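Local atomic coordinates of hypothetical protein Rv2827c (Mycobacterium tuberculosis, PDB entry 1ZEL), a protein that is of unknown function but has a winged-helix fold and probably binds DNA, and may act as an AbiEi-type antitoxin. Residues G106-R118 and F197-L210. Residues are numbered along the deposited sequence; the frame is centred on the assembly and turned at random.
Sequences GASAAWHLGYLDR and FGPWADLVPHLDDL. With NA (sodium ion), chain C; FMT (formic acid), chain F.
Tyr115 lies flat against the start of helix 207-212, with Leu210 CA over one ring face, 3.9 Å from the ring centroid, in a CH-pi contact. Leu210 CD1 reaches Tyr115 CE1 at 3.6 Å, and the Asp209 carboxylate stands nearly perpendicular at the ring edge. The phenol oxygen is hydrogen-bonded to Asp213, which shares a sodium ion with Asp209. A Schellman motif at Gly114 ends helix 106-113 and carries Tyr115 and Leu116 onto this surface, within the AbiEi antitoxin C-terminal family region. Farther along the interface, Leu116 CD2 rests on Leu203 CB at 3.8 Å, while Phe197, its CG anti to the backbone N (chi1 -175°), turns a ring edge to Gly106 and Ala110; Ile190 of helix 183-192 backs this apolar layer.

Toward solvent this apolar core gains a hydrogen-bonded polar border, and waters enter the bonding. In the conformer described, one of two, Asp202 OD1 takes Arg118 N on its syn lone pair at 2.9 Å; a water also donates to OD1 and to Arg118 O. A second water links Gly114 O to Asp209 OD2. His206 NE2 donates in its ring plane to Asp117 OD1 at 2.6 Å, meeting that oxygen from above the carboxylate plane; so close a carboxylate would be expected to favour a positively charged imidazole.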
loop_
_atom_site.group_PDB
_atom_site.type_symbol
_atom_site.label_atom_id
_atom_site.label_comp_id
_atom_site.label_asym_id
_atom_site.label_seq_id
_atom_site.Cartn_x
_atom_site.Cartn_y
_atom_site.Cartn_z
ATOM N N GLY A 106 -4.102 1.502 -3.433
ATOM C CA GLY A 106 -4.017 1.029 -4.816
ATOM C C GLY A 106 -3.779 -0.455 -4.918
ATOM O O GLY A 106 -4.471 -1.223 -4.257
ATOM N N ALA A 107 -2.762 -0.844 -5.698
ATOM C CA ALA A 107 -2.453 -2.250 -5.959
ATOM C C ALA A 107 -2.111 -3.085 -4.717
ATOM O O ALA A 107 -2.430 -4.280 -4.672
ATOM C CB ALA A 107 -1.329 -2.364 -6.991
ATOM N N SER A 108 -1.480 -2.476 -3.712
ATOM C CA SER A 108 -1.154 -3.246 -2.508
ATOM C C SER A 108 -2.387 -3.603 -1.708
ATOM O O SER A 108 -2.519 -4.740 -1.260
ATOM C CB SER A 108 -0.133 -2.512 -1.627
ATOM O OG SER A 108 1.136 -2.533 -2.283
ATOM N N ALA A 109 -3.272 -2.629 -1.520
ATOM C CA ALA A 109 -4.550 -2.856 -0.865
ATOM C C ALA A 109 -5.366 -3.887 -1.649
ATOM O O ALA A 109 -5.917 -4.811 -1.053
ATOM C CB ALA A 109 -5.328 -1.570 -0.759
ATOM N N ALA A 110 -5.448 -3.737 -2.975
ATOM C CA ALA A 110 -6.213 -4.674 -3.815
ATOM C C ALA A 110 -5.659 -6.094 -3.709
ATOM O O ALA A 110 -6.411 -7.092 -3.739
ATOM C CB ALA A 110 -6.176 -4.210 -5.295
ATOM N N TRP A 111 -4.334 -6.204 -3.623
ATOM C CA TRP A 111 -3.676 -7.505 -3.587
ATOM C C TRP A 111 -4.067 -8.261 -2.323
ATOM O O TRP A 111 -4.509 -9.400 -2.380
ATOM C CB TRP A 111 -2.149 -7.319 -3.703
ATOM C CG TRP A 111 -1.310 -8.501 -3.283
ATOM C CD1 TRP A 111 -0.444 -8.560 -2.225
ATOM C CD2 TRP A 111 -1.238 -9.787 -3.927
ATOM N NE1 TRP A 111 0.158 -9.791 -2.170
ATOM C CE2 TRP A 111 -0.307 -10.560 -3.203
ATOM C CE3 TRP A 111 -1.855 -10.343 -5.050
ATOM C CZ2 TRP A 111 0.004 -11.870 -3.544
ATOM C CZ3 TRP A 111 -1.555 -11.664 -5.387
ATOM C CH2 TRP A 111 -0.631 -12.407 -4.633
ATOM N N HIS A 112 -3.950 -7.607 -1.174
ATOM C CA HIS A 112 -4.248 -8.267 0.089
ATOM C C HIS A 112 -5.746 -8.485 0.321
ATOM O O HIS A 112 -6.113 -9.415 1.034
ATOM C CB HIS A 112 -3.597 -7.515 1.251
ATOM C CG HIS A 112 -2.095 -7.549 1.225
ATOM N ND1 HIS A 112 -1.375 -8.723 1.355
ATOM C CD2 HIS A 112 -1.180 -6.556 1.102
ATOM C CE1 HIS A 112 -0.081 -8.452 1.287
ATOM N NE2 HIS A 112 0.065 -7.144 1.136
ATOM N N LEU A 113 -6.586 -7.647 -0.289
ATOM C CA LEU A 113 -8.040 -7.794 -0.237
ATOM C C LEU A 113 -8.485 -8.901 -1.192
ATOM O O LEU A 113 -9.608 -9.425 -1.080
ATOM C CB LEU A 113 -8.741 -6.480 -0.619
ATOM C CG LEU A 113 -8.764 -5.327 0.393
ATOM C CD1 LEU A 113 -9.382 -4.044 -0.215
ATOM C CD2 LEU A 113 -9.490 -5.752 1.680
ATOM N N GLY A 114 -7.599 -9.271 -2.111
ATOM C CA GLY A 114 -7.829 -10.463 -2.952
ATOM C C GLY A 114 -8.343 -10.209 -4.352
ATOM O O GLY A 114 -8.795 -11.144 -5.023
ATOM N N TYR A 115 -8.197 -8.971 -4.833
ATOM C CA TYR A 115 -8.759 -8.602 -6.136
ATOM C C TYR A 115 -7.765 -8.676 -7.294
ATOM O O TYR A 115 -8.100 -8.269 -8.410
ATOM C CB TYR A 115 -9.430 -7.216 -6.066
ATOM C CG TYR A 115 -10.375 -7.063 -4.892
ATOM C CD1 TYR A 115 -10.298 -5.964 -4.032
ATOM C CD2 TYR A 115 -11.299 -8.037 -4.609
ATOM C CE1 TYR A 115 -11.151 -5.853 -2.949
ATOM C CE2 TYR A 115 -12.160 -7.928 -3.512
ATOM C CZ TYR A 115 -12.075 -6.843 -2.697
ATOM O OH TYR A 115 -12.901 -6.733 -1.611
ATOM N N LEU A 116 -6.567 -9.210 -7.064
ATOM C CA LEU A 116 -5.563 -9.240 -8.122
ATOM C C LEU A 116 -5.036 -10.632 -8.360
ATOM O O LEU A 116 -4.729 -11.367 -7.415
ATOM C CB LEU A 116 -4.383 -8.283 -7.829
ATOM C CG LEU A 116 -4.601 -6.773 -7.723
ATOM C CD1 LEU A 116 -3.311 -6.062 -7.419
ATOM C CD2 LEU A 116 -5.192 -6.196 -9.003
ATOM N N ASP A 117 -4.911 -10.980 -9.634
ATOM C CA ASP A 117 -4.325 -12.249 -10.059
ATOM C C ASP A 117 -2.867 -12.412 -9.635
ATOM O O ASP A 117 -2.445 -13.500 -9.248
ATOM C CB ASP A 117 -4.440 -12.354 -11.578
ATOM C CG ASP A 117 -5.889 -12.457 -12.042
ATOM O OD1 ASP A 117 -6.661 -13.172 -11.354
ATOM O OD2 ASP A 117 -6.246 -11.834 -13.076
ATOM N N ARG A 118 -2.104 -11.325 -9.699
ATOM C CA ARG A 118 -0.653 -11.384 -9.534
ATOM C C ARG A 118 -0.218 -10.424 -8.462
ATOM O O ARG A 118 -0.734 -9.310 -8.382
ATOM C CB ARG A 118 0.070 -10.994 -10.836
ATOM C CG ARG A 118 -0.285 -11.794 -12.102
ATOM C CD ARG A 118 -0.312 -13.294 -11.856
ATOM N NE ARG A 118 0.996 -13.848 -11.519
ATOM C CZ ARG A 118 1.176 -14.849 -10.664
ATOM N NH1 ARG A 118 0.132 -15.383 -10.057
ATOM N NH2 ARG A 118 2.395 -15.314 -10.416
ATOM N N PHE A 197 -3.623 4.067 -10.164
ATOM C CA PHE A 197 -3.657 2.616 -10.023
ATOM C C PHE A 197 -3.023 1.957 -11.245
ATOM O O PHE A 197 -3.343 2.306 -12.386
ATOM C CB PHE A 197 -5.095 2.146 -9.821
ATOM C CG PHE A 197 -5.219 0.676 -9.548
ATOM C CD1 PHE A 197 -5.109 0.170 -8.250
ATOM C CD2 PHE A 197 -5.516 -0.197 -10.576
ATOM C CE1 PHE A 197 -5.262 -1.212 -8.002
ATOM C CE2 PHE A 197 -5.656 -1.566 -10.346
ATOM C CZ PHE A 197 -5.543 -2.075 -9.067
ATOM N N GLY A 198 -2.112 1.019 -11.014
ATOM C CA GLY A 198 -1.341 0.425 -12.118
ATOM C C GLY A 198 -1.961 -0.792 -12.801
ATOM O O GLY A 198 -2.288 -0.746 -13.990
ATOM N N PRO A 199 -2.135 -1.899 -12.057
ATOM C CA PRO A 199 -2.548 -3.149 -12.734
ATOM C C PRO A 199 -4.059 -3.284 -13.027
ATOM O O PRO A 199 -4.722 -4.228 -12.574
ATOM C CB PRO A 199 -2.035 -4.231 -11.782
ATOM C CG PRO A 199 -2.135 -3.578 -10.395
ATOM C CD PRO A 199 -1.922 -2.086 -10.603
ATOM N N TRP A 200 -4.598 -2.350 -13.811
ATOM C CA TRP A 200 -6.016 -2.412 -14.189
ATOM C C TRP A 200 -6.422 -3.740 -14.821
ATOM O O TRP A 200 -7.466 -4.291 -14.479
ATOM C CB TRP A 200 -6.387 -1.245 -15.114
ATOM C CG TRP A 200 -6.652 0.009 -14.353
ATOM C CD1 TRP A 200 -5.776 1.017 -14.122
ATOM C CD2 TRP A 200 -7.859 0.352 -13.671
ATOM N NE1 TRP A 200 -6.369 1.995 -13.366
ATOM C CE2 TRP A 200 -7.655 1.614 -13.080
ATOM C CE3 TRP A 200 -9.102 -0.264 -13.537
ATOM C CZ2 TRP A 200 -8.649 2.270 -12.334
ATOM C CZ3 TRP A 200 -10.089 0.382 -12.798
ATOM C CH2 TRP A 200 -9.856 1.645 -12.218
ATOM N N ALA A 201 -5.605 -4.259 -15.724
ATOM C CA ALA A 201 -5.941 -5.530 -16.398
ATOM C C ALA A 201 -6.014 -6.672 -15.396
ATOM O O ALA A 201 -6.781 -7.607 -15.572
ATOM C CB ALA A 201 -4.949 -5.854 -17.532
ATOM N N ASP A 202 -5.218 -6.582 -14.336
ATOM C CA ASP A 202 -5.199 -7.570 -13.262
ATOM C C ASP A 202 -6.441 -7.424 -12.360
ATOM O O ASP A 202 -6.904 -8.390 -11.747
ATOM C CB ASP A 202 -3.926 -7.349 -12.442
ATOM C CG ASP A 202 -3.277 -8.634 -11.988
ATOM O OD1 ASP A 202 -3.065 -8.764 -10.780
ATOM O OD2 ASP A 202 -2.946 -9.495 -12.830
ATOM N N LEU A 203 -6.961 -6.206 -12.264
ATOM C CA LEU A 203 -8.098 -5.943 -11.380
ATOM C C LEU A 203 -9.438 -6.227 -12.064
ATOM O O LEU A 203 -10.326 -6.822 -11.463
ATOM C CB LEU A 203 -8.078 -4.490 -10.894
ATOM C CG LEU A 203 -9.313 -4.014 -10.104
ATOM C CD1 LEU A 203 -9.366 -4.686 -8.721
ATOM C CD2 LEU A 203 -9.289 -2.524 -9.967
ATOM N N VAL A 204 -9.575 -5.794 -13.317
ATOM C CA VAL A 204 -10.904 -5.709 -13.942
ATOM C C VAL A 204 -11.683 -7.025 -14.009
ATOM O O VAL A 204 -12.906 -6.976 -13.981
ATOM C CB VAL A 204 -10.938 -4.954 -15.305
ATOM C CG1 VAL A 204 -10.673 -3.468 -15.087
ATOM C CG2 VAL A 204 -9.943 -5.543 -16.328
ATOM N N PRO A 205 -11.002 -8.191 -14.100
ATOM C CA PRO A 205 -11.774 -9.445 -14.051
ATOM C C PRO A 205 -12.439 -9.704 -12.704
ATOM O O PRO A 205 -13.342 -10.538 -12.620
ATOM C CB PRO A 205 -10.703 -10.517 -14.294
ATOM C CG PRO A 205 -9.632 -9.789 -15.048
ATOM C CD PRO A 205 -9.569 -8.481 -14.309
ATOM N N HIS A 206 -11.997 -8.996 -11.665
ATOM C CA HIS A 206 -12.469 -9.221 -10.285
ATOM C C HIS A 206 -13.292 -8.070 -9.713
ATOM O O HIS A 206 -13.419 -7.959 -8.507
ATOM C CB HIS A 206 -11.277 -9.524 -9.355
ATOM C CG HIS A 206 -10.336 -10.541 -9.925
ATOM N ND1 HIS A 206 -10.767 -11.761 -10.401
ATOM C CD2 HIS A 206 -9.002 -10.505 -10.137
ATOM C CE1 HIS A 206 -9.735 -12.435 -10.874
ATOM N NE2 HIS A 206 -8.649 -11.699 -10.715
ATOM N N LEU A 207 -13.845 -7.215 -10.572
ATOM C CA LEU A 207 -14.730 -6.147 -10.106
ATOM C C LEU A 207 -15.951 -6.678 -9.387
ATOM O O LEU A 207 -16.412 -6.053 -8.446
ATOM C CB LEU A 207 -15.174 -5.230 -11.265
ATOM C CG LEU A 207 -14.086 -4.350 -11.869
ATOM C CD1 LEU A 207 -14.693 -3.516 -12.964
ATOM C CD2 LEU A 207 -13.482 -3.432 -10.764
ATOM N N ASP A 208 -16.509 -7.809 -9.828
ATOM C CA ASP A 208 -17.688 -8.355 -9.125
ATOM C C ASP A 208 -17.356 -8.623 -7.639
ATOM O O ASP A 208 -18.125 -8.257 -6.711
ATOM C CB ASP A 208 -18.197 -9.633 -9.804
ATOM C CG ASP A 208 -17.093 -10.689 -10.048
ATOM O OD1 ASP A 208 -15.886 -10.514 -9.727
ATOM O OD2 ASP A 208 -17.450 -11.738 -10.600
ATOM N N ASP A 209 -16.173 -9.206 -7.437
ATOM C CA ASP A 209 -15.664 -9.546 -6.115
ATOM C C ASP A 209 -15.517 -8.268 -5.277
ATOM O O ASP A 209 -15.952 -8.220 -4.131
ATOM C CB ASP A 209 -14.314 -10.267 -6.265
ATOM C CG ASP A 209 -13.873 -11.013 -4.999
ATOM O OD1 ASP A 209 -14.540 -10.913 -3.938
ATOM O OD2 ASP A 209 -12.851 -11.727 -5.083
ATOM N N LEU A 210 -14.907 -7.235 -5.850
ATOM C CA LEU A 210 -14.714 -5.961 -5.134
ATOM C C LEU A 210 -16.041 -5.317 -4.723
ATOM O O LEU A 210 -16.266 -4.950 -3.550
ATOM C CB LEU A 210 -13.896 -5.010 -6.019
ATOM C CG LEU A 210 -13.818 -3.519 -5.665
ATOM C CD1 LEU A 210 -13.192 -3.265 -4.328
ATOM C CD2 LEU A 210 -13.029 -2.776 -6.739
HETATM NA NA NA C . -15.931 -10.080 -2.382
HETATM C C FMT F . 2.985 -5.715 -2.447
HETATM O O1 FMT F . 3.156 -6.870 -2.035
HETATM O O2 FMT F . 2.006 -5.013 -2.150
HETATM O O HOH W 1 -10.753 -12.420 -3.678
HETATM O O HOH W 2 -1.077 -7.106 -10.176
#